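Local coordinates for protein CsuE (Acinetobacter baumannii, PDB 6FJY) that forms the tip adhesion subunit of archaic chaperone-usher Csu pili, captured bound to its chaperone CsuC, and probably mediates attachment during biofilm formation, at residues P118-F132 and S165-P179. Numbering follows the deposited sequence.
Sequences PGVYQADSPLKVKWF and SGADSLGSLSITVLP
Residues 119-123 and 127-132 pair in turn with the long strand 167-178, as antiparallel neighbours within a sheet of an Ig-like beta sandwich. A short loop at Asp124 and Ser125 interrupts the pairing, and the register shifts by two across it; Asp124 bonds to Ser58 and Thr60 of the neighbouring strand.

Backbone hydrogen bonds run along both halves. Gly119 and Val177 bond in both directions, as do Tyr121 and Ile175. Beyond the loop, Leu127 with Gly171, Val129 with Ser169 and Trp131 with Ala167 repeat the pattern. Ala123 N to Leu173 O, at 3.2 Å, is longer.

One apolar cluster lies on the face carrying Tyr121, Ile175 and Val177. Tyr121 CD1 meets Val177 CG2 at 3.6 Å, and Phe59 and Leu68 pack against this cluster. Separately, at the end of the strand pair, Gly166 CA sits over the Phe132 ring, 3.9 Å from its centroid, in a CH-pi contact.

On the face carrying Lys128, Lys130 and Asp168, the last two lie side by side in a salt bridge. The lysine bends at chi3 and chi4, bringing NZ back to the syn lone pair of Asp168 OD1, 2.9 Å away.

With OG between its own backbone N and carbonyl carbon (chi1 70°), Ser169 meets both a water that donates to Leu127 O and the indole N-H. The bond from Trp131 NE1 to Ser169 OG is nearly straight (171°), 2.7 Å long and in the indole plane.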
ATOM      1  N   PRO D 118       9.690  -1.924   5.176  1.00 93.56           N
ATOM      2  CA  PRO D 118       8.928  -2.363   4.004  1.00 86.14           C
ATOM      3  C   PRO D 118       9.814  -3.152   3.052  1.00 84.72           C
ATOM      4  O   PRO D 118      11.014  -2.904   2.929  1.00 80.34           O
ATOM      5  CB  PRO D 118       8.453  -1.050   3.369  1.00 70.35           C
ATOM      6  CG  PRO D 118       8.573  -0.028   4.435  1.00 83.95           C
ATOM      7  CD  PRO D 118       9.722  -0.458   5.294  1.00 93.38           C
ATOM      8  N   GLY D 119       9.200  -4.105   2.379  1.00 80.93           N
ATOM      9  CA  GLY D 119       9.906  -4.995   1.483  1.00 87.38           C
ATOM     10  C   GLY D 119       9.168  -6.312   1.394  1.00 84.57           C
ATOM     11  O   GLY D 119       8.118  -6.507   2.003  1.00 61.36           O
ATOM     12  N   VAL D 120       9.740  -7.220   0.613  1.00 95.93           N
ATOM     13  CA  VAL D 120       9.171  -8.555   0.472  1.00 82.37           C
ATOM     14  C   VAL D 120       9.830  -9.479   1.483  1.00 80.88           C
ATOM     15  O   VAL D 120      11.030  -9.376   1.766  1.00 77.62           O
ATOM     16  CB  VAL D 120       9.323  -9.082  -0.963  1.00 79.72           C
ATOM     17  CG1 VAL D 120      10.792  -9.278  -1.315  1.00 96.75           C
ATOM     18  CG2 VAL D 120       8.552 -10.372  -1.119  1.00 75.06           C
ATOM     19  N   TYR D 121       9.027 -10.368   2.060  1.00 81.57           N
ATOM     20  CA  TYR D 121       9.464 -11.243   3.138  1.00 73.74           C
ATOM     21  C   TYR D 121       9.049 -12.663   2.781  1.00 72.53           C
ATOM     22  O   TYR D 121       7.863 -13.001   2.837  1.00 60.58           O
ATOM     23  CB  TYR D 121       8.875 -10.788   4.475  1.00 70.26           C
ATOM     24  CG  TYR D 121       9.533  -9.531   5.013  1.00 68.83           C
ATOM     25  CD1 TYR D 121       9.295  -8.293   4.434  1.00 66.33           C
ATOM     26  CD2 TYR D 121      10.395  -9.586   6.097  1.00 71.22           C
ATOM     27  CE1 TYR D 121       9.903  -7.146   4.913  1.00 62.28           C
ATOM     28  CE2 TYR D 121      11.002  -8.443   6.586  1.00 84.14           C
ATOM     29  CZ  TYR D 121      10.753  -7.223   5.987  1.00 76.10           C
ATOM     30  OH  TYR D 121      11.358  -6.083   6.475  1.00 65.68           O
ATOM     31  N   GLN D 122      10.028 -13.484   2.403  1.00 85.44           N
ATOM     32  CA  GLN D 122       9.779 -14.813   1.863  1.00 88.31           C
ATOM     33  C   GLN D 122       9.946 -15.851   2.962  1.00 81.36           C
ATOM     34  O   GLN D 122      10.951 -15.843   3.678  1.00 80.64           O
ATOM     35  CB  GLN D 122      10.736 -15.116   0.713  1.00103.09           C
ATOM     36  CG  GLN D 122      10.373 -16.361  -0.075  1.00108.90           C
ATOM     37  CD  GLN D 122       9.089 -16.185  -0.861  1.00105.99           C
ATOM     38  OE1 GLN D 122       8.305 -17.123  -1.014  1.00103.08           O
ATOM     39  NE2 GLN D 122       8.869 -14.976  -1.370  1.00100.90           N
ATOM     40  N   ALA D 123       8.962 -16.737   3.097  1.00 69.81           N
ATOM     41  CA  ALA D 123       9.077 -17.820   4.062  1.00 71.27           C
ATOM     42  C   ALA D 123      10.340 -18.626   3.780  1.00 74.26           C
ATOM     43  O   ALA D 123      10.763 -18.772   2.633  1.00 66.07           O
ATOM     44  CB  ALA D 123       7.840 -18.721   4.014  1.00 62.78           C
ATOM     45  N   ASP D 124      10.967 -19.110   4.846  1.00 94.00           N
ATOM     46  CA  ASP D 124      12.282 -19.718   4.712  1.00 93.91           C
ATOM     47  C   ASP D 124      12.197 -21.129   4.150  1.00 98.23           C
ATOM     48  O   ASP D 124      13.153 -21.605   3.533  1.00 72.96           O
ATOM     49  CB  ASP D 124      12.994 -19.706   6.064  1.00 85.68           C
ATOM     50  CG  ASP D 124      13.322 -18.301   6.523  1.00 82.61           C
ATOM     51  OD1 ASP D 124      13.527 -17.440   5.649  1.00 71.26           O
ATOM     52  OD2 ASP D 124      13.367 -18.057   7.744  1.00 81.40           O
ATOM     53  N   SER D 125      11.066 -21.796   4.354  1.00 93.73           N
ATOM     54  CA  SER D 125      10.774 -23.089   3.777  1.00 84.61           C
ATOM     55  C   SER D 125       9.370 -23.070   3.195  1.00 85.89           C
ATOM     56  O   SER D 125       8.466 -22.438   3.753  1.00 83.09           O
ATOM     57  CB  SER D 125      10.879 -24.207   4.818  1.00 89.93           C
ATOM     58  OG  SER D 125      10.696 -25.471   4.205  1.00 97.23           O
ATOM     59  N   PRO D 126       9.160 -23.745   2.074  1.00 91.19           N
ATOM     60  CA  PRO D 126       7.819 -23.808   1.490  1.00 72.89           C
ATOM     61  C   PRO D 126       6.886 -24.656   2.341  1.00 64.76           C
ATOM     62  O   PRO D 126       7.293 -25.421   3.218  1.00 65.41           O
ATOM     63  CB  PRO D 126       8.058 -24.432   0.116  1.00 77.76           C
ATOM     64  CG  PRO D 126       9.344 -25.187   0.266  1.00 86.39           C
ATOM     65  CD  PRO D 126      10.172 -24.412   1.234  1.00 81.87           C
ATOM     66  N   LEU D 127       5.595 -24.485   2.073  1.00 70.88           N
ATOM     67  CA  LEU D 127       4.549 -25.259   2.728  1.00 76.59           C
ATOM     68  C   LEU D 127       4.320 -26.549   1.942  1.00 84.03           C
ATOM     69  O   LEU D 127       3.810 -26.519   0.815  1.00 72.27           O
ATOM     70  CB  LEU D 127       3.272 -24.440   2.815  1.00 71.08           C
ATOM     71  CG  LEU D 127       2.427 -24.493   4.084  1.00 72.55           C
ATOM     72  CD1 LEU D 127       0.973 -24.117   3.735  1.00 58.75           C
ATOM     73  CD2 LEU D 127       2.511 -25.831   4.764  1.00 63.60           C
ATOM     74  N   LYS D 128       4.691 -27.680   2.539  1.00 75.94           N
ATOM     75  CA  LYS D 128       4.492 -28.997   1.954  1.00 78.20           C
ATOM     76  C   LYS D 128       3.584 -29.797   2.871  1.00 74.57           C
ATOM     77  O   LYS D 128       3.918 -30.026   4.040  1.00 76.37           O
ATOM     78  CB  LYS D 128       5.826 -29.723   1.749  1.00 87.89           C
ATOM     79  CG  LYS D 128       6.702 -29.112   0.666  1.00 96.08           C
ATOM     80  CD  LYS D 128       7.979 -29.916   0.457  1.00100.97           C
ATOM     81  CE  LYS D 128       7.686 -31.322  -0.040  1.00 92.42           C
ATOM     82  NZ  LYS D 128       8.926 -32.155  -0.137  1.00 84.84           N
ATOM     83  N   VAL D 129       2.445 -30.222   2.349  1.00 70.15           N
ATOM     84  CA  VAL D 129       1.465 -30.954   3.136  1.00 80.67           C
ATOM     85  C   VAL D 129       1.111 -32.245   2.413  1.00 83.92           C
ATOM     86  O   VAL D 129       0.891 -32.256   1.196  1.00 72.30           O
ATOM     87  CB  VAL D 129       0.197 -30.111   3.403  1.00 70.83           C
ATOM     88  CG1 VAL D 129      -0.784 -30.882   4.267  1.00 72.41           C
ATOM     89  CG2 VAL D 129       0.563 -28.800   4.079  1.00 61.87           C
ATOM     90  N   LYS D 130       1.064 -33.334   3.170  1.00 78.40           N
ATOM     91  CA  LYS D 130       0.543 -34.600   2.693  1.00 76.48           C
ATOM     92  C   LYS D 130      -0.906 -34.701   3.140  1.00 75.27           C
ATOM     93  O   LYS D 130      -1.198 -34.606   4.338  1.00 64.12           O
ATOM     94  CB  LYS D 130       1.365 -35.777   3.219  1.00 77.82           C
ATOM     95  CG  LYS D 130       1.042 -37.110   2.542  1.00 76.20           C
ATOM     96  CD  LYS D 130       2.049 -38.194   2.947  1.00 85.23           C
ATOM     97  CE  LYS D 130       3.465 -37.871   2.485  1.00 82.66           C
ATOM     98  NZ  LYS D 130       3.684 -38.217   1.046  1.00 93.72           N
ATOM     99  N   TRP D 131      -1.803 -34.884   2.174  1.00 80.11           N
ATOM    100  CA  TRP D 131      -3.235 -34.963   2.405  1.00 69.04           C
ATOM    101  C   TRP D 131      -3.724 -36.387   2.187  1.00 80.35           C
ATOM    102  O   TRP D 131      -3.296 -37.068   1.249  1.00 63.55           O
ATOM    103  CB  TRP D 131      -3.991 -34.024   1.466  1.00 73.17           C
ATOM    104  CG  TRP D 131      -3.446 -32.637   1.434  1.00 62.86           C
ATOM    105  CD1 TRP D 131      -2.437 -32.173   0.652  1.00 61.56           C
ATOM    106  CD2 TRP D 131      -3.888 -31.530   2.221  1.00 72.88           C
ATOM    107  NE1 TRP D 131      -2.217 -30.844   0.899  1.00 67.01           N
ATOM    108  CE2 TRP D 131      -3.101 -30.421   1.858  1.00 76.44           C
ATOM    109  CE3 TRP D 131      -4.884 -31.365   3.189  1.00 71.36           C
ATOM    110  CZ2 TRP D 131      -3.271 -29.165   2.439  1.00 75.78           C
ATOM    111  CZ3 TRP D 131      -5.052 -30.114   3.761  1.00 62.35           C
ATOM    112  CH2 TRP D 131      -4.249 -29.035   3.388  1.00 67.42           C
ATOM    113  N   PHE D 132      -4.627 -36.821   3.060  1.00 88.93           N
ATOM    114  CA  PHE D 132      -5.328 -38.094   2.944  1.00 72.41           C
ATOM    115  C   PHE D 132      -6.812 -37.757   3.020  1.00 78.63           C
ATOM    116  O   PHE D 132      -7.302 -37.351   4.079  1.00 69.40           O
ATOM    117  CB  PHE D 132      -4.920 -39.063   4.059  1.00 80.35           C
ATOM    118  CG  PHE D 132      -3.425 -39.244   4.214  1.00 84.05           C
ATOM    119  CD1 PHE D 132      -2.650 -38.286   4.856  1.00 81.71           C
ATOM    120  CD2 PHE D 132      -2.803 -40.394   3.747  1.00 85.61           C
ATOM    121  CE1 PHE D 132      -1.274 -38.460   5.009  1.00 75.17           C
ATOM    122  CE2 PHE D 132      -1.432 -40.584   3.900  1.00 95.76           C
ATOM    123  CZ  PHE D 132      -0.666 -39.617   4.532  1.00 91.13           C
ATOM    124  N   SER D 165      -1.653 -43.734   0.743  1.00 91.55           N
ATOM    125  CA  SER D 165      -0.314 -43.157   0.716  1.00 94.07           C
ATOM    126  C   SER D 165      -0.312 -41.633   0.730  1.00 83.96           C
ATOM    127  O   SER D 165       0.727 -41.033   1.025  1.00 83.58           O
ATOM    128  CB  SER D 165       0.446 -43.654  -0.520  1.00 84.45           C
ATOM    129  OG  SER D 165      -0.280 -43.361  -1.706  1.00 93.43           O
ATOM    130  N   GLY D 166      -1.431 -40.997   0.393  1.00 96.45           N
ATOM    131  CA  GLY D 166      -1.534 -39.552   0.475  1.00 92.52           C
ATOM    132  C   GLY D 166      -1.152 -38.837  -0.807  1.00 86.72           C
ATOM    133  O   GLY D 166      -0.706 -39.424  -1.796  1.00 83.31           O
ATOM    134  N   ALA D 167      -1.356 -37.518  -0.781  1.00 91.58           N
ATOM    135  CA  ALA D 167      -1.035 -36.641  -1.900  1.00 88.02           C
ATOM    136  C   ALA D 167      -0.433 -35.350  -1.368  1.00 82.01           C
ATOM    137  O   ALA D 167      -0.953 -34.758  -0.419  1.00 79.18           O
ATOM    138  CB  ALA D 167      -2.271 -36.330  -2.749  1.00 87.67           C
ATOM    139  N   ASP D 168       0.646 -34.905  -2.003  1.00 73.41           N
ATOM    140  CA  ASP D 168       1.485 -33.836  -1.484  1.00 75.90           C
ATOM    141  C   ASP D 168       1.230 -32.541  -2.242  1.00 70.36           C
ATOM    142  O   ASP D 168       1.391 -32.491  -3.464  1.00 66.08           O
ATOM    143  CB  ASP D 168       2.957 -34.228  -1.577  1.00 78.73           C
ATOM    144  CG  ASP D 168       3.260 -35.477  -0.801  1.00 88.77           C
ATOM    145  OD1 ASP D 168       2.573 -35.707   0.217  1.00 90.27           O
ATOM    146  OD2 ASP D 168       4.174 -36.230  -1.200  1.00 94.17           O
ATOM    147  N   SER D 169       0.855 -31.496  -1.508  1.00 76.97           N
ATOM    148  CA  SER D 169       0.777 -30.140  -2.027  1.00 59.86           C
ATOM    149  C   SER D 169       2.045 -29.374  -1.671  1.00 72.96           C
ATOM    150  O   SER D 169       2.770 -29.718  -0.737  1.00 62.10           O
ATOM    151  CB  SER D 169      -0.455 -29.403  -1.480  1.00 58.48           C
ATOM    152  OG  SER D 169      -0.340 -29.105  -0.101  1.00 60.83           O
ATOM    153  N   LEU D 170       2.307 -28.328  -2.445  1.00 81.40           N
ATOM    154  CA  LEU D 170       3.519 -27.530  -2.326  1.00 83.27           C
ATOM    155  C   LEU D 170       3.181 -26.106  -2.735  1.00 86.17           C
ATOM    156  O   LEU D 170       2.671 -25.879  -3.836  1.00 83.12           O
ATOM    157  CB  LEU D 170       4.641 -28.080  -3.219  1.00 94.88           C
ATOM    158  CG  LEU D 170       6.121 -27.803  -2.912  1.00 95.20           C
ATOM    159  CD1 LEU D 170       7.009 -28.254  -4.085  1.00 98.23           C
ATOM    160  CD2 LEU D 170       6.416 -26.357  -2.543  1.00 80.30           C
ATOM    161  N   GLY D 171       3.470 -25.156  -1.855  1.00 83.08           N
ATOM    162  CA  GLY D 171       3.294 -23.760  -2.195  1.00 70.67           C
ATOM    163  C   GLY D 171       4.302 -22.899  -1.469  1.00 68.44           C
ATOM    164  O   GLY D 171       4.844 -23.277  -0.428  1.00 59.35           O
ATOM    165  N   SER D 172       4.541 -21.724  -2.040  1.00 76.07           N
ATOM    166  CA  SER D 172       5.398 -20.711  -1.451  1.00 77.78           C
ATOM    167  C   SER D 172       4.542 -19.621  -0.819  1.00 87.70           C
ATOM    168  O   SER D 172       3.575 -19.150  -1.424  1.00 83.99           O
ATOM    169  CB  SER D 172       6.322 -20.099  -2.500  1.00 90.78           C
ATOM    170  OG  SER D 172       7.013 -18.986  -1.957  1.00 97.09           O
ATOM    171  N   LEU D 173       4.902 -19.225   0.393  1.00 91.40           N
ATOM    172  CA  LEU D 173       4.209 -18.176   1.119  1.00 85.57           C
ATOM    173  C   LEU D 173       5.097 -16.942   1.177  1.00 79.40           C
ATOM    174  O   LEU D 173       6.303 -17.042   1.431  1.00 66.95           O
ATOM    175  CB  LEU D 173       3.843 -18.631   2.536  1.00 97.44           C
ATOM    176  CG  LEU D 173       2.612 -19.506   2.787  1.00 95.74           C
ATOM    177  CD1 LEU D 173       2.508 -20.675   1.815  1.00 95.30           C
ATOM    178  CD2 LEU D 173       2.644 -20.021   4.216  1.00 93.11           C
ATOM    179  N   SER D 174       4.494 -15.781   0.933  1.00 72.36           N
ATOM    180  CA  SER D 174       5.216 -14.521   0.932  1.00 67.74           C
ATOM    181  C   SER D 174       4.365 -13.451   1.602  1.00 75.87           C
ATOM    182  O   SER D 174       3.133 -13.490   1.556  1.00 62.53           O
ATOM    183  CB  SER D 174       5.589 -14.089  -0.492  1.00 67.30           C
ATOM    184  OG  SER D 174       6.412 -12.940  -0.468  1.00 74.45           O
ATOM    185  N   ILE D 175       5.046 -12.500   2.237  1.00 84.65           N
ATOM    186  CA  ILE D 175       4.419 -11.387   2.936  1.00 77.70           C
ATOM    187  C   ILE D 175       5.099 -10.105   2.476  1.00 74.68           C
ATOM    188  O   ILE D 175       6.325  -9.976   2.578  1.00 73.73           O
ATOM    189  CB  ILE D 175       4.528 -11.527   4.466  1.00 75.22           C
ATOM    190  CG1 ILE D 175       3.809 -12.780   4.949  1.00 69.30           C
ATOM    191  CG2 ILE D 175       3.998 -10.268   5.175  1.00 54.71           C
ATOM    192  CD1 ILE D 175       4.069 -13.089   6.418  1.00 60.72           C
ATOM    193  N   THR D 176       4.309  -9.162   1.973  1.00 71.93           N
ATOM    194  CA  THR D 176       4.821  -7.887   1.487  1.00 66.52           C
ATOM    195  C   THR D 176       4.425  -6.795   2.481  1.00 65.26           C
ATOM    196  O   THR D 176       3.244  -6.466   2.619  1.00 56.13           O
ATOM    197  CB  THR D 176       4.294  -7.575   0.088  1.00 71.24           C
ATOM    198  OG1 THR D 176       4.730  -8.589  -0.829  1.00 69.94           O
ATOM    199  CG2 THR D 176       4.812  -6.230  -0.377  1.00 70.65           C
ATOM    200  N   VAL D 177       5.421  -6.240   3.155  1.00 64.87           N
ATOM    201  CA  VAL D 177       5.247  -5.134   4.079  1.00 61.51           C
ATOM    202  C   VAL D 177       5.324  -3.843   3.282  1.00 67.13           C
ATOM    203  O   VAL D 177       6.305  -3.607   2.565  1.00 63.15           O
ATOM    204  CB  VAL D 177       6.323  -5.175   5.174  1.00 62.81           C
ATOM    205  CG1 VAL D 177       6.056  -4.141   6.231  1.00 58.71           C
ATOM    206  CG2 VAL D 177       6.402  -6.581   5.781  1.00 58.41           C
ATOM    207  N   LEU D 178       4.276  -2.991   3.407  1.00 71.11           N
ATOM    208  CA  LEU D 178       4.126  -1.796   2.597  1.00 71.38           C
ATOM    209  C   LEU D 178       4.558  -0.559   3.363  1.00 67.05           C
ATOM    210  O   LEU D 178       4.397  -0.489   4.582  1.00 80.56           O
ATOM    211  CB  LEU D 178       2.674  -1.622   2.151  1.00 82.93           C
ATOM    212  CG  LEU D 178       2.160  -2.711   1.210  1.00 75.87           C
ATOM    213  CD1 LEU D 178       0.692  -2.509   0.917  1.00 67.97           C
ATOM    214  CD2 LEU D 178       2.959  -2.697  -0.062  1.00 72.18           C
ATOM    215  N   PRO D 179       5.120   0.422   2.662  1.00 75.47           N
ATOM    216  CA  PRO D 179       5.372   1.721   3.290  1.00 75.49           C
ATOM    217  C   PRO D 179       4.073   2.336   3.785  1.00 78.06           C
ATOM    218  O   PRO D 179       3.001   2.136   3.207  1.00 64.40           O
ATOM    219  CB  PRO D 179       5.992   2.551   2.161  1.00 75.55           C
ATOM    220  CG  PRO D 179       6.534   1.549   1.211  1.00 76.22           C
ATOM    221  CD  PRO D 179       5.600   0.377   1.273  1.00 69.14           C
TER
HETATM  222  O   HOH W   1       0.868 -26.751   0.219  1.00 50.56           O